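Local coordinates for G-protein alpha subunit Galpha7 (PDB 6NE6), which probably binds and hydrolyses GTP as the switchable alpha subunit of a heterotrimeric G protein, as its family does, at residues Y33-T38 and I164-T169; Q62-L67 and E112-Q117; E124-D129 and T219-E224; L173-I178 and Q317-I322. All coordinates share one frame; numbering follows the deposited sequence. Where two conformers were deposited one is given.

Contact 1: Y33-T38 and I164-T169; sequences YNNGFT and IEQPFT. With EDO (1,2-ethanediol), chain I.
Where helix 22-32 unwinds, its CA trace comes nearest the edge strand at Y33 and F168, whose CA atoms lie 7.1 Å apart. N34, with a positive phi of 61°, is the C-prime residue of a Schellman motif: N35 N turns back to R30 O, and the chain then leaves the helix and runs on toward helix 39-66. The two aromatics carry the apolar half. F168 CB sits over the middle of the Y33 ring, 3.5 Å from its centroid, a CH-pi contact, while the rings are near parallel yet slid apart, with little overlap. Y33 OH approaches F168 CD1 obliquely, at 3.4 Å, and tyrosine's hydroxyl can still reach a water that joins it to T169 O. The polar half is an amide pair: N35 ND2 donates to Q166 OE1 (2.8 Å, almost straight at 168°). Glutamine suits this buried site because its amide both accepts and donates: Q166 NE2 turns to P167 O, and a second water links it to Y33 O. Beyond the contact, strand 163-170 pairs with strand 173-180, helix 22-32 brings M29 against F168 and R30 against Q166, and the loop forms the first linker between the Ras-like and helical domains.

Contact 2: Q62-L67 and E112-Q117; sequences QATKSL and EPAILQ. With EDO (1,2-ethanediol), chain J.
Beside the packing of T64 on A114, E112 OE1 is held by two donors at once, S72 OG and N76 ND2, while the other carboxylate oxygen, E112 OE2, accepts from A114 N (3.2 Å, N-H...O 166°). E112 stands at the N-cap of helix 113-120, and this last is its capping bond; the amide meets OE2 on its anti side, well out of the carboxylate plane. Across the interface everything turns on one methyl. T64 CG2 lies 3.4 Å from A114 O, 3.8 Å from A114 CB and 3.9 Å from I115 CD1. Threonine suits the place because its two branches divide the work: chi1 of 71° puts the methyl against the neighbouring helix and leaves OG1 to bond I61 O within its own helix. In the all-helical domain characteristic of Galpha subunits, this joins the end of the long helix 39-66 to a short helix packed beside it, and the small A114 lets the CA atoms of T64 and A114 approach to 6.0 Å. I115 starts out pointing away, but its CD1 returns to T64, and the side chain also packs on M57, L60 and I61.

Contact 3: E124-D129 and T219-E224; sequences EFQIED and TNRMKE. With EDO (1,2-ethanediol), chain D.
Q126 and R221 meet across the cleft between the helical and Ras-like domains, the interdomain groove in which Galpha proteins hold their nucleotide. Q126 is the centre of an inverse gamma turn in the loop after helix 113-120; R221 opens helix 221-235, which N220 caps. The direct interaction is a single polar one. R221 NH2 comes within 2.6 Å of Q126 OE1, but the N-H is turned aside (129°), so the bond is weak despite its shortness. The amide oxygen lies at the edge of the guanidinium, and the two planes are 33° apart. Arginine suits this position through its length: extended from CG to NE, it spans the gap and still has NH1 for a salt bridge to D19, which lies in the probable P-loop. Both side chains also converge on one acceptor, since R221 NE and Q126 NE2 each bond K212 O, and this shared carbonyl probably helps fix how the two groups are turned. A further set of hydrogen bonds runs through an ethanediol, probably left by the crystallisation liquor. Its O1 receives R221 NH2 and, at 3.1 Å, R221 NH1, and its O2 donates to Q126 OE1 at 3.0 Å. Further out, E128 is salt-bridged to R157 and D129 to K249. The helix cap is closed by K223 N, which meets N220 OD1 at 2.9 Å in the carbonyl plane, on a lone pair.

Contact 4: L173-I178 and Q317-I322; sequences LPFCMI and QITSDI
Apolar packing carries this contact: the F175 ring meets T319 and I322. The CA atoms of F175 and T319 are 8.7 Å apart, a gap that calls for a large flat side chain on the strand and smaller beta-branched ones on the helix. F175 CE1 lies 4.2 Å from I322 CG2, which comes to the edge of the ring near its plane, and 4.3 Å from T319 CB. Chi1 of -71° sets F175 CG anti to its carbonyl carbon and sends the ring out between these two residues, one helical turn apart. These spacings are those of loose van der Waals contact. As for polar groups, no hydrogen bond crosses between the segments: T319 O stands 4.3 Å from F175 CZ, obliquely to the ring, and T319 OG1 bonds back to L315 O, one turn earlier in the helix, so the threonine can offer carbon to the phenylalanine. Around this site the F175 ring lies almost parallel to that of F168 on strand 163-170 and also touches L323, I322 rests on K10 and Y244, and T319 packs on F170, placing helix 308-326, the C-terminal helix of the Ras-like domain, across one face of the central sheet.

Overall arrangement
Contacts 1 and 4 belong to the Ras-like domain and lie side by side, their centres 14 Å apart: strands 163-170 and 173-180 are antiparallel neighbours, joined for example by F168 O and F175 N at 2.8 Å. Contact 2, in the helical domain, is far from both, with centres 41 Å from contact 1 and 45 Å from contact 4. Contact 3 lies between, bridging the two domains beside the probable P-loop; its centre is 18 Å from that of contact 2, and the two touch where A63 CB meets F125 CZ at 3.7 Å. It stands about 31 Å, centre to centre, from contacts 1 and 4. Contact 1 involves one of the linkers that connect the domains, contact 3 their facing surfaces.

Contact 1: Y33-T38 and I164-T169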
loop_
_atom_site.group_PDB
_atom_site.type_symbol
_atom_site.label_atom_id
_atom_site.label_comp_id
_atom_site.label_asym_id
_atom_site.label_seq_id
_atom_site.Cartn_x
_atom_site.Cartn_y
_atom_site.Cartn_z
ATOM N N TYR A 33 9.400 12.591 10.528
ATOM C CA TYR A 33 9.515 14.019 10.794
ATOM C C TYR A 33 8.614 14.469 11.941
ATOM O O TYR A 33 8.157 15.612 11.973
ATOM C CB TYR A 33 9.250 14.802 9.507
ATOM C CG TYR A 33 10.422 14.625 8.569
ATOM C CD1 TYR A 33 10.346 13.781 7.471
ATOM C CD2 TYR A 33 11.637 15.247 8.839
ATOM C CE1 TYR A 33 11.439 13.595 6.641
ATOM C CE2 TYR A 33 12.729 15.068 8.016
ATOM C CZ TYR A 33 12.622 14.243 6.917
ATOM O OH TYR A 33 13.707 14.067 6.099
ATOM N N ASN A 34 8.377 13.581 12.911
ATOM C CA ASN A 34 7.786 13.972 14.195
ATOM C C ASN A 34 6.400 14.567 14.016
ATOM O O ASN A 34 6.000 15.493 14.730
ATOM C CB ASN A 34 8.689 14.951 14.941
ATOM C CG ASN A 34 10.048 14.373 15.218
ATOM O OD1 ASN A 34 10.168 13.205 15.586
ATOM N ND2 ASN A 34 11.086 15.176 15.022
ATOM N N ASN A 35 5.644 14.015 13.073
ATOM C CA ASN A 35 4.298 14.479 12.780
ATOM C C ASN A 35 3.327 13.312 12.877
ATOM O O ASN A 35 2.536 13.042 11.969
ATOM C CB ASN A 35 4.287 15.133 11.397
ATOM C CG ASN A 35 2.973 15.821 11.069
ATOM O OD1 ASN A 35 2.224 16.242 11.962
ATOM N ND2 ASN A 35 2.693 15.955 9.776
ATOM N N GLY A 36 3.405 12.604 14.000
ATOM C CA GLY A 36 2.715 11.343 14.185
ATOM C C GLY A 36 1.231 11.501 14.468
ATOM O O GLY A 36 0.651 12.584 14.410
ATOM N N PHE A 37 0.608 10.373 14.775
ATOM C CA PHE A 37 -0.846 10.324 14.816
ATOM C C PHE A 37 -1.371 10.778 16.165
ATOM O O PHE A 37 -0.925 10.310 17.217
ATOM C CB PHE A 37 -1.297 8.908 14.481
ATOM C CG PHE A 37 -0.668 8.402 13.227
ATOM C CD1 PHE A 37 -0.894 9.066 12.029
ATOM C CD2 PHE A 37 0.184 7.310 13.241
ATOM C CE1 PHE A 37 -0.296 8.627 10.848
ATOM C CE2 PHE A 37 0.788 6.855 12.061
ATOM C CZ PHE A 37 0.545 7.518 10.871
ATOM N N THR A 38 -2.318 11.703 16.124
ATOM C CA THR A 38 -2.887 12.275 17.325
ATOM C C THR A 38 -3.951 11.353 17.907
ATOM O O THR A 38 -4.392 10.384 17.284
ATOM C CB THR A 38 -3.492 13.638 17.018
ATOM O OG1 THR A 38 -4.592 13.473 16.114
ATOM C CG2 THR A 38 -2.445 14.539 16.373
ATOM N N ILE A 164 -2.702 16.223 1.433
ATOM C CA ILE A 164 -1.836 16.164 2.604
ATOM C C ILE A 164 -0.396 16.367 2.155
ATOM O O ILE A 164 0.032 15.868 1.107
ATOM C CB ILE A 164 -1.995 14.854 3.411
ATOM C CG1 ILE A 164 -2.265 13.660 2.495
ATOM C CG2 ILE A 164 -3.094 15.008 4.441
ATOM C CD1 ILE A 164 -2.429 12.328 3.224
ATOM N N GLU A 165 0.333 17.135 2.946
ATOM C CA GLU A 165 1.706 17.506 2.672
ATOM C C GLU A 165 2.537 17.263 3.922
ATOM O O GLU A 165 2.089 17.549 5.038
ATOM C CB GLU A 165 1.788 18.974 2.269
ATOM C CG GLU A 165 1.156 19.291 0.939
ATOM C CD GLU A 165 1.470 20.710 0.502
ATOM O OE1 GLU A 165 0.799 21.636 0.997
ATOM O OE2 GLU A 165 2.403 20.896 -0.308
ATOM N N GLN A 166 3.739 16.734 3.741
ATOM C CA GLN A 166 4.704 16.617 4.833
ATOM C C GLN A 166 5.944 17.410 4.459
ATOM O O GLN A 166 6.776 16.924 3.671
ATOM C CB GLN A 166 5.082 15.156 5.094
ATOM C CG GLN A 166 6.144 14.996 6.178
ATOM C CD GLN A 166 5.682 15.558 7.508
ATOM O OE1 GLN A 166 4.732 15.060 8.093
ATOM N NE2 GLN A 166 6.331 16.619 7.964
ATOM N N PRO A 167 6.125 18.613 4.994
ATOM C CA PRO A 167 7.335 19.381 4.698
ATOM C C PRO A 167 8.490 18.925 5.570
ATOM O O PRO A 167 8.313 18.355 6.653
ATOM C CB PRO A 167 6.939 20.822 5.032
ATOM C CG PRO A 167 5.945 20.646 6.174
ATOM C CD PRO A 167 5.183 19.364 5.852
ATOM N N PHE A 168 9.693 19.177 5.068
ATOM C CA PHE A 168 10.899 18.811 5.792
ATOM C C PHE A 168 12.064 19.560 5.180
ATOM O O PHE A 168 11.967 20.113 4.084
ATOM C CB PHE A 168 11.160 17.301 5.764
ATOM C CG PHE A 168 11.374 16.722 4.388
ATOM C CD1 PHE A 168 12.660 16.490 3.899
ATOM C CD2 PHE A 168 10.288 16.371 3.593
ATOM C CE1 PHE A 168 12.854 15.926 2.629
ATOM C CE2 PHE A 168 10.476 15.813 2.326
ATOM C CZ PHE A 168 11.761 15.584 1.851
ATOM N N THR A 169 13.167 19.581 5.910
ATOM C CA THR A 169 14.390 20.209 5.448
ATOM C C THR A 169 15.438 19.124 5.272
ATOM O O THR A 169 15.580 18.244 6.129
ATOM C CB THR A 169 14.855 21.298 6.422
ATOM O OG1 THR A 169 13.906 22.374 6.393
ATOM C CG2 THR A 169 16.228 21.857 6.031
HETATM C C1 EDO I . 5.580 13.225 17.188
HETATM O O1 EDO I . 5.262 12.399 16.063
HETATM C C2 EDO I . 4.454 14.229 17.388
HETATM O O2 EDO I . 3.202 13.530 17.415
HETATM O O HOH W 1 6.801 17.629 10.844
HETATM O O HOH W 2 16.053 15.702 6.415
#

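Contact 2: Q62-L67 and E112-Q117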
loop_
_atom_site.group_PDB
_atom_site.type_symbol
_atom_site.label_atom_id
_atom_site.label_comp_id
_atom_site.label_asym_id
_atom_site.label_seq_id
_atom_site.Cartn_x
_atom_site.Cartn_y
_atom_site.Cartn_z
ATOM N N GLN A 62 -15.554 -16.334 2.088
ATOM C CA GLN A 62 -15.987 -16.541 0.705
ATOM C C GLN A 62 -14.995 -17.420 -0.047
ATOM O O GLN A 62 -15.389 -18.254 -0.873
ATOM C CB GLN A 62 -16.151 -15.202 -0.019
ATOM C CG GLN A 62 -17.149 -14.258 0.616
ATOM C CD GLN A 62 -18.400 -14.966 1.067
ATOM O OE1 GLN A 62 -19.070 -15.647 0.285
ATOM N NE2 GLN A 62 -18.719 -14.822 2.343
ATOM N N ALA A 63 -13.704 -17.240 0.234
ATOM C CA ALA A 63 -12.669 -18.030 -0.426
ATOM C C ALA A 63 -12.814 -19.515 -0.106
ATOM O O ALA A 63 -12.590 -20.362 -0.977
ATOM C CB ALA A 63 -11.288 -17.522 -0.014
ATOM N N THR A 64 -13.169 -19.861 1.141
ATOM C CA THR A 64 -13.350 -21.282 1.453
ATOM C C THR A 64 -14.498 -21.863 0.644
ATOM O O THR A 64 -14.468 -23.041 0.265
ATOM C CB THR A 64 -13.623 -21.535 2.947
ATOM O OG1 THR A 64 -14.938 -21.064 3.305
ATOM C CG2 THR A 64 -12.554 -20.928 3.849
ATOM N N LYS A 65 -15.511 -21.047 0.364
ATOM C CA LYS A 65 -16.615 -21.509 -0.468
ATOM C C LYS A 65 -16.172 -21.699 -1.915
ATOM O O LYS A 65 -16.511 -22.709 -2.542
ATOM C CB LYS A 65 -17.779 -20.526 -0.362
ATOM C CG LYS A 65 -18.407 -20.530 1.017
ATOM C CD LYS A 65 -19.480 -19.468 1.135
ATOM C CE LYS A 65 -20.246 -19.621 2.432
ATOM N NZ LYS A 65 -21.354 -18.626 2.549
ATOM N N SER A 66 -15.391 -20.758 -2.456
ATOM C CA SER A 66 -14.881 -20.887 -3.822
ATOM C C SER A 66 -13.966 -22.094 -3.961
ATOM O O SER A 66 -13.964 -22.771 -4.994
ATOM C CB SER A 66 -14.117 -19.623 -4.227
ATOM O OG SER A 66 -14.927 -18.469 -4.161
ATOM N N LEU A 67 -13.154 -22.357 -2.936
ATOM C CA LEU A 67 -12.223 -23.479 -2.944
ATOM C C LEU A 67 -12.884 -24.803 -2.581
ATOM O O LEU A 67 -12.208 -25.841 -2.607
ATOM C CB LEU A 67 -11.064 -23.201 -1.978
ATOM C CG LEU A 67 -10.146 -22.031 -2.322
ATOM C CD1 LEU A 67 -9.179 -21.777 -1.166
ATOM C CD2 LEU A 67 -9.399 -22.314 -3.617
ATOM N N GLU A 112 -9.390 -21.643 12.065
ATOM C CA GLU A 112 -10.110 -22.671 11.312
ATOM C C GLU A 112 -9.272 -23.144 10.124
ATOM O O GLU A 112 -8.812 -22.321 9.327
ATOM C CB GLU A 112 -11.463 -22.106 10.849
ATOM C CG GLU A 112 -12.118 -22.830 9.694
ATOM C CD GLU A 112 -12.496 -24.255 10.045
ATOM O OE1 GLU A 112 -12.886 -24.503 11.206
ATOM O OE2 GLU A 112 -12.395 -25.132 9.164
ATOM N N PRO A 113 -9.047 -24.451 9.977
ATOM C CA PRO A 113 -8.163 -24.914 8.893
ATOM C C PRO A 113 -8.616 -24.495 7.503
ATOM O O PRO A 113 -7.768 -24.156 6.666
ATOM C CB PRO A 113 -8.162 -26.443 9.064
ATOM C CG PRO A 113 -9.261 -26.755 10.041
ATOM C CD PRO A 113 -9.415 -25.534 10.899
ATOM N N ALA A 114 -9.924 -24.483 7.228
ATOM C CA ALA A 114 -10.374 -24.036 5.908
ATOM C C ALA A 114 -9.973 -22.591 5.651
ATOM O O ALA A 114 -9.536 -22.245 4.547
ATOM C CB ALA A 114 -11.888 -24.190 5.769
ATOM N N ILE A 115 -10.126 -21.733 6.664
ATOM C CA ILE A 115 -9.725 -20.332 6.554
ATOM C C ILE A 115 -8.230 -20.226 6.268
ATOM O O ILE A 115 -7.796 -19.445 5.414
ATOM C CB ILE A 115 -10.107 -19.581 7.845
ATOM C CG1 ILE A 115 -11.625 -19.494 7.962
ATOM C CG2 ILE A 115 -9.456 -18.190 7.897
ATOM C CD1 ILE A 115 -12.282 -18.575 6.890
ATOM N N LEU A 116 -7.420 -20.997 6.993
ATOM C CA LEU A 116 -5.974 -20.911 6.814
ATOM C C LEU A 116 -5.539 -21.469 5.459
ATOM O O LEU A 116 -4.544 -21.007 4.888
ATOM C CB LEU A 116 -5.255 -21.622 7.974
ATOM C CG LEU A 116 -5.357 -20.876 9.319
ATOM C CD1 LEU A 116 -4.712 -21.636 10.486
ATOM C CD2 LEU A 116 -4.781 -19.457 9.213
ATOM N N GLN A 117 -6.269 -22.449 4.927
ATOM C CA GLN A 117 -5.984 -22.927 3.572
ATOM C C GLN A 117 -6.269 -21.834 2.551
ATOM O O GLN A 117 -5.519 -21.655 1.579
ATOM C CB GLN A 117 -6.821 -24.175 3.272
ATOM C CG GLN A 117 -6.341 -25.473 3.963
ATOM C CD GLN A 117 -5.071 -26.050 3.340
ATOM O OE1 GLN A 117 -4.737 -25.758 2.183
ATOM N NE2 GLN A 117 -4.355 -26.863 4.106
HETATM C C1 EDO J . -20.414 -19.379 5.898
HETATM O O1 EDO J . -21.709 -19.126 5.336
HETATM C C2 EDO J . -20.281 -20.863 6.211
HETATM O O2 EDO J . -20.871 -21.636 5.160
#

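Contact 3: E124-D129 and T219-E224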
loop_
_atom_site.group_PDB
_atom_site.type_symbol
_atom_site.label_atom_id
_atom_site.label_comp_id
_atom_site.label_asym_id
_atom_site.label_seq_id
_atom_site.Cartn_x
_atom_site.Cartn_y
_atom_site.Cartn_z
ATOM N N GLU A 124 -4.665 -15.146 -4.585
ATOM C CA GLU A 124 -5.771 -15.407 -5.492
ATOM C C GLU A 124 -7.017 -14.613 -5.139
ATOM O O GLU A 124 -7.950 -14.581 -5.950
ATOM C CB GLU A 124 -6.090 -16.906 -5.499
ATOM C CG GLU A 124 -4.917 -17.782 -5.952
ATOM C CD GLU A 124 -5.272 -19.265 -5.985
ATOM O OE1 GLU A 124 -6.410 -19.598 -6.376
ATOM O OE2 GLU A 124 -4.415 -20.100 -5.612
ATOM N N PHE A 125 -7.034 -13.960 -3.975
ATOM C CA PHE A 125 -8.214 -13.307 -3.426
ATOM C C PHE A 125 -7.891 -11.866 -3.048
ATOM O O PHE A 125 -6.731 -11.438 -3.028
ATOM C CB PHE A 125 -8.751 -14.088 -2.219
ATOM C CG PHE A 125 -8.971 -15.538 -2.513
ATOM C CD1 PHE A 125 -10.030 -15.937 -3.321
ATOM C CD2 PHE A 125 -8.115 -16.506 -2.004
ATOM C CE1 PHE A 125 -10.238 -17.268 -3.615
ATOM C CE2 PHE A 125 -8.320 -17.851 -2.301
ATOM C CZ PHE A 125 -9.382 -18.228 -3.107
ATOM N N GLN A 126 -8.942 -11.109 -2.742
ATOM C CA GLN A 126 -8.811 -9.676 -2.497
ATOM C C GLN A 126 -8.696 -9.424 -0.992
ATOM O O GLN A 126 -9.597 -8.921 -0.326
ATOM C CB GLN A 126 -9.981 -8.925 -3.131
ATOM C CG GLN A 126 -10.093 -9.132 -4.649
ATOM C CD GLN A 126 -8.857 -8.650 -5.410
ATOM O OE1 GLN A 126 -8.324 -7.565 -5.147
ATOM N NE2 GLN A 126 -8.387 -9.471 -6.343
ATOM N N ILE A 127 -7.515 -9.762 -0.479
ATOM C CA ILE A 127 -7.180 -9.713 0.941
ATOM C C ILE A 127 -6.090 -8.667 1.138
ATOM O O ILE A 127 -5.080 -8.684 0.430
ATOM C CB ILE A 127 -6.695 -11.086 1.431
ATOM C CG1 ILE A 127 -7.790 -12.135 1.249
ATOM C CG2 ILE A 127 -6.283 -11.032 2.893
ATOM C CD1 ILE A 127 -7.295 -13.531 1.449
ATOM N N GLU A 128 -6.294 -7.761 2.092
ATOM C CA GLU A 128 -5.315 -6.708 2.332
ATOM C C GLU A 128 -3.972 -7.310 2.724
ATOM O O GLU A 128 -3.908 -8.364 3.363
ATOM C CB GLU A 128 -5.790 -5.767 3.443
ATOM C CG GLU A 128 -7.085 -5.040 3.120
ATOM C CD GLU A 128 -6.909 -3.999 2.026
ATOM O OE1 GLU A 128 -5.847 -3.339 2.008
ATOM O OE2 GLU A 128 -7.823 -3.848 1.190
ATOM N N ASP A 129 -2.886 -6.610 2.361
ATOM C CA ASP A 129 -1.554 -7.062 2.765
ATOM C C ASP A 129 -1.447 -7.222 4.281
ATOM O O ASP A 129 -0.769 -8.134 4.765
ATOM C CB ASP A 129 -0.471 -6.088 2.287
ATOM C CG ASP A 129 -0.228 -6.155 0.793
ATOM O OD1 ASP A 129 -0.720 -7.087 0.126
ATOM O OD2 ASP A 129 0.477 -5.261 0.295
ATOM N N THR A 219 -7.559 -9.971 -15.081
ATOM C CA THR A 219 -6.391 -9.145 -15.384
ATOM C C THR A 219 -5.381 -9.207 -14.246
ATOM O O THR A 219 -5.737 -9.067 -13.073
ATOM C CB THR A 219 -6.817 -7.697 -15.629
ATOM O OG1 THR A 219 -7.788 -7.647 -16.685
ATOM C CG2 THR A 219 -5.612 -6.834 -16.020
ATOM N N ASN A 220 -4.119 -9.446 -14.594
ATOM C CA ASN A 220 -3.048 -9.486 -13.612
ATOM C C ASN A 220 -2.658 -8.073 -13.194
ATOM O O ASN A 220 -2.530 -7.182 -14.036
ATOM C CB ASN A 220 -1.843 -10.216 -14.201
ATOM C CG ASN A 220 -0.651 -10.204 -13.277
ATOM O OD1 ASN A 220 0.206 -9.324 -13.363
ATOM N ND2 ASN A 220 -0.587 -11.186 -12.383
ATOM N N ARG A 221 -2.430 -7.879 -11.884
ATOM C CA ARG A 221 -2.158 -6.534 -11.371
ATOM C C ARG A 221 -0.868 -5.955 -11.941
ATOM O O ARG A 221 -0.808 -4.765 -12.269
ATOM C CB ARG A 221 -2.074 -6.541 -9.844
ATOM C CG ARG A 221 -3.421 -6.663 -9.149
ATOM C CD ARG A 221 -3.319 -6.256 -7.676
ATOM N NE ARG A 221 -4.604 -6.458 -6.993
ATOM C CZ ARG A 221 -4.871 -6.022 -5.767
ATOM N NH1 ARG A 221 -3.945 -5.351 -5.088
ATOM N NH2 ARG A 221 -6.064 -6.247 -5.226
ATOM N N MET A 222 0.197 -6.761 -12.005
ATOM C CA MET A 222 1.461 -6.223 -12.491
ATOM C C MET A 222 1.405 -5.935 -13.984
ATOM O O MET A 222 1.968 -4.933 -14.447
ATOM C CB MET A 222 2.610 -7.180 -12.163
ATOM C CG MET A 222 3.966 -6.597 -12.537
ATOM S SD MET A 222 5.356 -7.539 -11.883
ATOM C CE MET A 222 5.367 -6.962 -10.186
ATOM N N LYS A 223 0.727 -6.791 -14.759
ATOM C CA LYS A 223 0.562 -6.495 -16.181
ATOM C C LYS A 223 -0.202 -5.200 -16.379
ATOM O O LYS A 223 0.133 -4.403 -17.267
ATOM C CB LYS A 223 -0.136 -7.647 -16.897
ATOM C CG LYS A 223 0.755 -8.874 -16.971
ATOM C CD LYS A 223 0.118 -10.001 -17.746
ATOM C CE LYS A 223 1.075 -11.177 -17.799
ATOM N NZ LYS A 223 0.463 -12.332 -18.503
ATOM N N GLU A 224 -1.214 -4.955 -15.543
ATOM C CA GLU A 224 -1.976 -3.717 -15.674
ATOM C C GLU A 224 -1.125 -2.519 -15.267
ATOM O O GLU A 224 -1.149 -1.478 -15.939
ATOM C CB GLU A 224 -3.257 -3.810 -14.847
ATOM C CG GLU A 224 -4.111 -2.544 -14.809
ATOM C CD GLU A 224 -4.763 -2.227 -16.144
ATOM O OE1 GLU A 224 -4.803 -3.111 -17.029
ATOM O OE2 GLU A 224 -5.240 -1.083 -16.302
HETATM C C1 EDO D . -6.239 -4.895 -1.561
HETATM O O1 EDO D . -5.917 -4.410 -2.872
HETATM C C2 EDO D . -7.408 -5.866 -1.656
HETATM O O2 EDO D . -7.018 -6.979 -2.471
#

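Contact 4: L173-I178 and Q317-I322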
loop_
_atom_site.group_PDB
_atom_site.type_symbol
_atom_site.label_atom_id
_atom_site.label_comp_id
_atom_site.label_asym_id
_atom_site.label_seq_id
_atom_site.Cartn_x
_atom_site.Cartn_y
_atom_site.Cartn_z
ATOM N N LEU A 173 17.810 22.638 2.876
ATOM C CA LEU A 173 16.892 23.127 1.856
ATOM C C LEU A 173 15.495 22.566 2.085
ATOM O O LEU A 173 15.342 21.417 2.535
ATOM C CB LEU A 173 17.371 22.765 0.445
ATOM C CG LEU A 173 18.675 23.483 0.091
ATOM C CD1 LEU A 173 19.335 22.847 -1.114
ATOM C CD2 LEU A 173 18.378 24.952 -0.144
ATOM N N PRO A 174 14.459 23.354 1.793
ATOM C CA PRO A 174 13.092 22.915 2.085
ATOM C C PRO A 174 12.505 22.036 0.998
ATOM O O PRO A 174 12.638 22.308 -0.202
ATOM C CB PRO A 174 12.316 24.232 2.195
ATOM C CG PRO A 174 13.062 25.178 1.293
ATOM C CD PRO A 174 14.521 24.783 1.430
ATOM N N PHE A 175 11.819 20.996 1.456
ATOM C CA PHE A 175 11.135 20.015 0.630
ATOM C C PHE A 175 9.745 19.772 1.188
ATOM O O PHE A 175 9.433 20.118 2.327
ATOM C CB PHE A 175 11.860 18.662 0.624
ATOM C CG PHE A 175 13.148 18.635 -0.124
ATOM C CD1 PHE A 175 13.203 18.058 -1.387
ATOM C CD2 PHE A 175 14.319 19.114 0.454
ATOM C CE1 PHE A 175 14.408 17.988 -2.086
ATOM C CE2 PHE A 175 15.520 19.052 -0.240
ATOM C CZ PHE A 175 15.560 18.491 -1.504
ATOM N N CYS A 176 8.917 19.101 0.398
ATOM C CA CYS A 176 7.743 18.494 0.992
ATOM C C CYS A 176 7.300 17.335 0.126
ATOM O O CYS A 176 7.572 17.272 -1.072
ATOM C CB CYS A 176 6.599 19.484 1.169
ATOM S SG CYS A 176 5.687 19.720 -0.327
ATOM N N MET A 177 6.684 16.367 0.790
ATOM C CA MET A 177 6.079 15.245 0.093
ATOM C C MET A 177 4.566 15.417 0.085
ATOM O O MET A 177 3.964 15.821 1.087
ATOM C CB MET A 177 6.465 13.916 0.736
ATOM C CG MET A 177 5.784 12.729 0.081
ATOM S SD MET A 177 6.427 11.187 0.746
ATOM C CE MET A 177 8.105 11.254 0.149
ATOM N N ILE A 178 3.961 15.142 -1.074
ATOM C CA ILE A 178 2.533 15.352 -1.310
ATOM C C ILE A 178 1.847 14.020 -1.570
ATOM O O ILE A 178 2.323 13.220 -2.381
ATOM C CB ILE A 178 2.298 16.280 -2.518
ATOM C CG1 ILE A 178 3.050 17.596 -2.344
ATOM C CG2 ILE A 178 0.795 16.481 -2.765
ATOM C CD1 ILE A 178 3.198 18.348 -3.658
ATOM N N GLN A 317 18.553 8.979 -0.702
ATOM C CA GLN A 317 19.174 8.857 -2.016
ATOM C C GLN A 317 18.419 9.688 -3.045
ATOM O O GLN A 317 19.028 10.386 -3.873
ATOM C CB GLN A 317 19.204 7.400 -2.464
ATOM C CG GLN A 317 20.116 6.477 -1.698
ATOM C CD GLN A 317 19.980 5.061 -2.219
ATOM O OE1 GLN A 317 19.166 4.289 -1.727
ATOM N NE2 GLN A 317 20.740 4.735 -3.258
ATOM N N ILE A 318 17.091 9.629 -2.999
ATOM C CA ILE A 318 16.269 10.378 -3.942
ATOM C C ILE A 318 16.454 11.877 -3.738
ATOM O O ILE A 318 16.688 12.618 -4.696
ATOM C CB ILE A 318 14.795 9.962 -3.811
ATOM C CG1 ILE A 318 14.631 8.492 -4.226
ATOM C CG2 ILE A 318 13.920 10.891 -4.631
ATOM C CD1 ILE A 318 13.244 7.931 -3.952
ATOM N N THR A 319 16.365 12.351 -2.487
ATOM C CA THR A 319 16.467 13.796 -2.293
ATOM C C THR A 319 17.869 14.300 -2.611
ATOM O O THR A 319 18.020 15.402 -3.151
ATOM C CB THR A 319 16.047 14.204 -0.877
ATOM O OG1 THR A 319 16.843 13.515 0.086
ATOM C CG2 THR A 319 14.571 13.855 -0.647
ATOM N N SER A 320 18.897 13.498 -2.334
ATOM C CA SER A 320 20.240 13.894 -2.735
ATOM C C SER A 320 20.338 14.011 -4.243
ATOM O O SER A 320 20.942 14.955 -4.765
ATOM C CB SER A 320 21.273 12.891 -2.221
ATOM O OG SER A 320 21.342 12.922 -0.810
ATOM N N ASP A 321 19.728 13.073 -4.964
ATOM C CA ASP A 321 19.797 13.140 -6.415
ATOM C C ASP A 321 19.009 14.325 -6.953
ATOM O O ASP A 321 19.437 14.970 -7.920
ATOM C CB ASP A 321 19.291 11.844 -7.030
ATOM C CG ASP A 321 19.490 11.823 -8.520
ATOM O OD1 ASP A 321 20.658 11.854 -8.957
ATOM O OD2 ASP A 321 18.488 11.817 -9.252
ATOM N N ILE A 322 17.854 14.626 -6.349
ATOM C CA ILE A 322 17.101 15.811 -6.753
ATOM C C ILE A 322 17.972 17.052 -6.620
ATOM O O ILE A 322 18.027 17.898 -7.521
ATOM C CB ILE A 322 15.816 15.952 -5.924
ATOM C CG1 ILE A 322 14.798 14.903 -6.340
ATOM C CG2 ILE A 322 15.230 17.342 -6.108
ATOM C CD1 ILE A 322 13.618 14.803 -5.373
#